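Local coordinates for glutamine aminotransferase class-II domain protein (PDB 3MDN) that probably acts as a class-II glutamine amidotransferase of the Ntn type, releasing ammonia from glutamine for transfer to an acceptor, at residues R171-G174 with L175-H179; A122-K125 with Q126-A130. All coordinates share one frame; numbering follows the deposited sequence.

Contact 1. Residues R171-G174 with L175-H179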
loop_
_atom_site.group_PDB
_atom_site.type_symbol
_atom_site.label_atom_id
_atom_site.label_comp_id
_atom_site.label_asym_id
_atom_site.label_seq_id
_atom_site.Cartn_x
_atom_site.Cartn_y
_atom_site.Cartn_z
ATOM N N ARG D 171 27.343 10.904 -21.353
ATOM C CA ARG D 171 27.793 9.594 -20.894
ATOM C C ARG D 171 26.736 8.502 -21.116
ATOM O O ARG D 171 27.036 7.426 -21.650
ATOM C CB ARG D 171 28.169 9.679 -19.425
ATOM C CG ARG D 171 29.634 9.914 -19.212
ATOM C CD ARG D 171 30.355 8.529 -19.073
ATOM N NE ARG D 171 30.817 8.235 -17.716
ATOM C CZ ARG D 171 30.854 9.128 -16.730
ATOM N NH1 ARG D 171 30.446 10.368 -16.949
ATOM N NH2 ARG D 171 31.303 8.782 -15.534
ATOM N N LEU D 172 25.488 8.780 -20.738
ATOM C CA LEU D 172 24.455 7.746 -20.902
ATOM C C LEU D 172 24.085 7.521 -22.364
ATOM O O LEU D 172 23.794 6.392 -22.778
ATOM C CB LEU D 172 23.208 8.080 -20.089
ATOM C CG LEU D 172 23.235 7.751 -18.599
ATOM C CD1 LEU D 172 21.996 8.298 -17.914
ATOM C CD2 LEU D 172 23.343 6.264 -18.379
ATOM N N GLU D 173 24.105 8.599 -23.143
ATOM C CA GLU D 173 23.823 8.462 -24.553
ATOM C C GLU D 173 24.901 7.645 -25.248
ATOM O O GLU D 173 24.594 6.823 -26.129
ATOM C CB GLU D 173 23.638 9.843 -25.226
ATOM C CG GLU D 173 23.213 9.752 -26.666
ATOM C CD GLU D 173 23.082 11.099 -27.370
ATOM O OE1 GLU D 173 22.462 12.045 -26.834
ATOM O OE2 GLU D 173 23.580 11.195 -28.514
ATOM N N GLY D 174 26.159 7.860 -24.857
ATOM C CA GLY D 174 27.267 7.043 -25.375
ATOM C C GLY D 174 27.124 5.561 -25.038
ATOM O O GLY D 174 27.366 4.682 -25.886
ATOM N N LEU D 175 26.714 5.256 -23.800
ATOM C CA LEU D 175 26.537 3.854 -23.445
ATOM C C LEU D 175 25.380 3.262 -24.253
ATOM O O LEU D 175 25.423 2.092 -24.648
ATOM C CB LEU D 175 26.275 3.697 -21.952
ATOM C CG LEU D 175 27.499 3.832 -21.039
ATOM C CD1 LEU D 175 27.061 4.181 -19.577
ATOM C CD2 LEU D 175 28.330 2.569 -21.105
ATOM N N SER D 176 24.348 4.077 -24.508
ATOM C CA SER D 176 23.229 3.604 -25.319
ATOM C C SER D 176 23.689 3.326 -26.754
ATOM O O SER D 176 23.417 2.265 -27.298
ATOM C CB SER D 176 22.051 4.584 -25.282
ATOM O OG SER D 176 21.030 4.129 -26.142
ATOM N N ARG D 177 24.399 4.272 -27.357
ATOM C CA ARG D 177 24.962 4.039 -28.691
ATOM C C ARG D 177 25.824 2.791 -28.738
ATOM O O ARG D 177 25.798 2.071 -29.726
ATOM C CB ARG D 177 25.782 5.228 -29.191
ATOM C CG ARG D 177 24.935 6.422 -29.542
ATOM C CD ARG D 177 25.268 7.012 -30.906
ATOM N NE ARG D 177 24.318 8.096 -31.158
ATOM C CZ ARG D 177 24.356 9.227 -30.472
ATOM N NH1 ARG D 177 25.311 9.389 -29.553
ATOM N NH2 ARG D 177 23.460 10.179 -30.698
ATOM N N ALA D 178 26.565 2.527 -27.661
ATOM C CA ALA D 178 27.446 1.339 -27.583
ATOM C C ALA D 178 26.711 0.016 -27.359
ATOM O O ALA D 178 27.038 -0.998 -27.982
ATOM C CB ALA D 178 28.484 1.514 -26.476
ATOM N N HIS D 179 25.747 0.014 -26.434
ATOM C CA HIS D 179 25.165 -1.250 -25.965
ATOM C C HIS D 179 23.648 -1.349 -26.108
ATOM O O HIS D 179 23.071 -2.411 -25.876
ATOM C CB HIS D 179 25.535 -1.503 -24.488
ATOM C CG HIS D 179 26.971 -1.230 -24.149
ATOM N ND1 HIS D 179 28.005 -2.021 -24.603
ATOM C CD2 HIS D 179 27.543 -0.264 -23.384
ATOM C CE1 HIS D 179 29.150 -1.561 -24.125
ATOM N NE2 HIS D 179 28.899 -0.496 -23.383
#
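Glu173 and Arg177 bring two flat groups together one turn apart. Carboxylate atom OE2 sits at the edge of the guanidinium, near its plane, and the two planes are 69° apart. The side chains run side by side and point the same way. Glu173 has CG anti to its own N (chi1 -174°) and stays extended, while Arg177 bends at chi2 to turn back to it. This is a salt bridge, but OE2 is modelled too close to the guanidinium, so its exact place is doubtful. The other carboxylate oxygen, OE1, is hydrogen-bonded to Tyr202 OH. Within 175-179, the His179 ring carries Ala178 CB over the centre of one face, with Leu175 CD2 in plane at its edge.

On another side of the helix, Leu172 CD2 lies 4.4 Å from Leu175 CD1. Ser176 OG is hydrogen-bonded to His184 ND1 and Gly118 O. The backbone supplies regular bonds: Arg177 N to Glu173 O is 2.8 Å and nearly straight (172°), and Ala178 N to Gly174 O is 2.9 Å.

Paired opposite charges four residues apart, over i to i+4 bonds, are characteristic of an alpha-helix, here the last turns of helix 161-179.

Contact 2. Residues A122-K125 with Q126-A130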
loop_
_atom_site.group_PDB
_atom_site.type_symbol
_atom_site.label_atom_id
_atom_site.label_comp_id
_atom_site.label_asym_id
_atom_site.label_seq_id
_atom_site.Cartn_x
_atom_site.Cartn_y
_atom_site.Cartn_z
ATOM N N ALA D 122 19.960 -3.433 -20.993
ATOM C CA ALA D 122 21.081 -4.209 -21.520
ATOM C C ALA D 122 22.449 -3.703 -21.013
ATOM O O ALA D 122 23.457 -4.392 -21.178
ATOM C CB ALA D 122 21.046 -4.265 -23.037
ATOM N N PHE D 123 22.492 -2.531 -20.385
ATOM C CA PHE D 123 23.776 -2.049 -19.859
ATOM C C PHE D 123 23.690 -1.438 -18.466
ATOM O O PHE D 123 24.510 -0.593 -18.101
ATOM C CB PHE D 123 24.468 -1.085 -20.849
ATOM C CG PHE D 123 23.657 0.157 -21.199
ATOM C CD1 PHE D 123 22.831 0.178 -22.315
ATOM C CD2 PHE D 123 23.764 1.312 -20.433
ATOM C CE1 PHE D 123 22.110 1.320 -22.643
ATOM C CE2 PHE D 123 23.074 2.440 -20.752
ATOM C CZ PHE D 123 22.236 2.456 -21.863
ATOM N N ARG D 124 22.689 -1.854 -17.688
ATOM C CA ARG D 124 22.456 -1.189 -16.411
ATOM C C ARG D 124 23.710 -1.212 -15.550
ATOM O O ARG D 124 24.023 -0.223 -14.892
ATOM C CB ARG D 124 21.274 -1.772 -15.630
ATOM C CG ARG D 124 21.170 -1.155 -14.225
ATOM C CD ARG D 124 19.755 -1.109 -13.700
ATOM N NE ARG D 124 19.301 -2.435 -13.361
ATOM C CZ ARG D 124 19.463 -3.003 -12.171
ATOM N NH1 ARG D 124 19.018 -4.220 -11.998
ATOM N NH2 ARG D 124 20.068 -2.361 -11.173
ATOM N N LYS D 125 24.425 -2.331 -15.570
ATOM C CA LYS D 125 25.624 -2.486 -14.747
ATOM C C LYS D 125 26.648 -1.374 -15.001
ATOM O O LYS D 125 27.098 -0.728 -14.048
ATOM C CB LYS D 125 26.255 -3.863 -14.951
ATOM C CG LYS D 125 27.449 -4.126 -14.061
ATOM C CD LYS D 125 27.823 -5.601 -14.069
ATOM C CE LYS D 125 28.971 -5.876 -13.134
ATOM N NZ LYS D 125 29.464 -7.229 -13.360
ATOM N N GLN D 126 26.983 -1.139 -16.270
ATOM C CA GLN D 126 27.923 -0.090 -16.648
ATOM C C GLN D 126 27.406 1.302 -16.290
ATOM O O GLN D 126 28.185 2.171 -15.872
ATOM C CB GLN D 126 28.233 -0.146 -18.147
ATOM C CG GLN D 126 28.913 -1.439 -18.612
ATOM C CD GLN D 126 27.923 -2.400 -19.255
ATOM O OE1 GLN D 126 28.101 -2.802 -20.409
ATOM N NE2 GLN D 126 26.867 -2.761 -18.525
ATOM N N ALA D 127 26.095 1.523 -16.435
ATOM C CA ALA D 127 25.548 2.796 -16.007
ATOM C C ALA D 127 25.717 2.968 -14.503
ATOM O O ALA D 127 26.067 4.056 -14.040
ATOM C CB ALA D 127 24.095 2.946 -16.418
ATOM N N ASP D 128 25.463 1.900 -13.750
ATOM C CA ASP D 128 25.634 1.931 -12.296
ATOM C C ASP D 128 27.098 2.208 -11.917
ATOM O O ASP D 128 27.362 2.988 -11.007
ATOM C CB ASP D 128 25.183 0.602 -11.656
ATOM C CG ASP D 128 23.671 0.511 -11.480
ATOM O OD1 ASP D 128 22.989 1.522 -11.700
ATOM O OD2 ASP D 128 23.159 -0.585 -11.136
HETATM N N MSE D 129 28.020 1.532 -12.617
HETATM C CA MSE D 129 29.460 1.601 -12.364
HETATM C C MSE D 129 29.988 3.022 -12.538
HETATM O O MSE D 129 30.957 3.416 -11.892
HETATM C CB MSE D 129 30.179 0.658 -13.328
HETATM C CG MSE D 129 31.671 0.340 -13.031
HETATM SE SE MSE D 129 32.577 -0.243 -14.707
HETATM C CE MSE D 129 32.245 1.367 -15.812
ATOM N N ALA D 130 29.330 3.786 -13.408
ATOM C CA ALA D 130 29.691 5.181 -13.669
ATOM C C ALA D 130 29.304 6.146 -12.562
ATOM O O ALA D 130 29.755 7.270 -12.573
ATOM C CB ALA D 130 29.084 5.657 -14.970
#
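The short helix 124-129, from the Phe123 N-cap onward, forms this contact, and Phe123 O accepts from Ala127 N at 3.1 Å. Two further bonds of the same i to i+4 kind follow. Asp128 N gives to Arg124 O at 2.8 Å, and Met129 N gives to Lys125 O at 2.8 Å.

Gln126 folds back over Phe123, the N-cap residue. Its chain bends at chi2 (100°), and this brings NE2 within 3.7 Å of Phe123 CB. NE2 is also 3.2 Å from Phe123 O, but the angle is too poor for a hydrogen bond. The amide lies against Phe123 by contact. The Phe123 ring packs on Leu175 and His179 of helix 161-179, and its CD2 meets Ala127 CB at 4.3 Å, obliquely to the ring.

Arg124 and Asp128 form a long salt bridge, NH2 to OD2 at 3.6 Å, with guanidinium and carboxylate planes 72° apart. Asp128 OD2 also lies 3.7 Å from Arg124 CG, so the carboxylate rests partly on the aliphatic part of the arginine.

Both charged ends have other partners. Arg124 NE pairs with Glu121 and NH1 with Arg139 O of the second subunit; Asp128 OD1 pairs with Arg139 of its own chain and OD2 with Tyr136 OH of the second subunit. Lys125 is extended, and its NZ meets Asp133 and Ile131 O of the second subunit, while selenomethionine Met129 packs on Met129 of that subunit.

The long internal salt bridge is therefore one link in a wider polar network that joins two copies of the protein. With two arginines beside it, the Asp128 carboxylate would probably be kept ionised.

Both contacts are partly buried helix segments, and their centres lie about 10 Å apart. They meet directly. Leu175 CB of contact 1 is 3.6 Å from Phe123 CE2 of contact 2, and His179 CB is 3.8 Å from Phe123 CB. Leu172 also packs on Ala127, so an apolar seam joins helix 161-179 to helix 124-129. Both touch helix 144-154; contact 1 also meets strand 185-192. Contact 1 keeps its Glu173-Arg177 pair within one helix, has exposed residues toward the helix end, and touches no other chain of the assembly. In contact 2 the charged side chains are bound partly within the chain and partly across the interface with the second subunit.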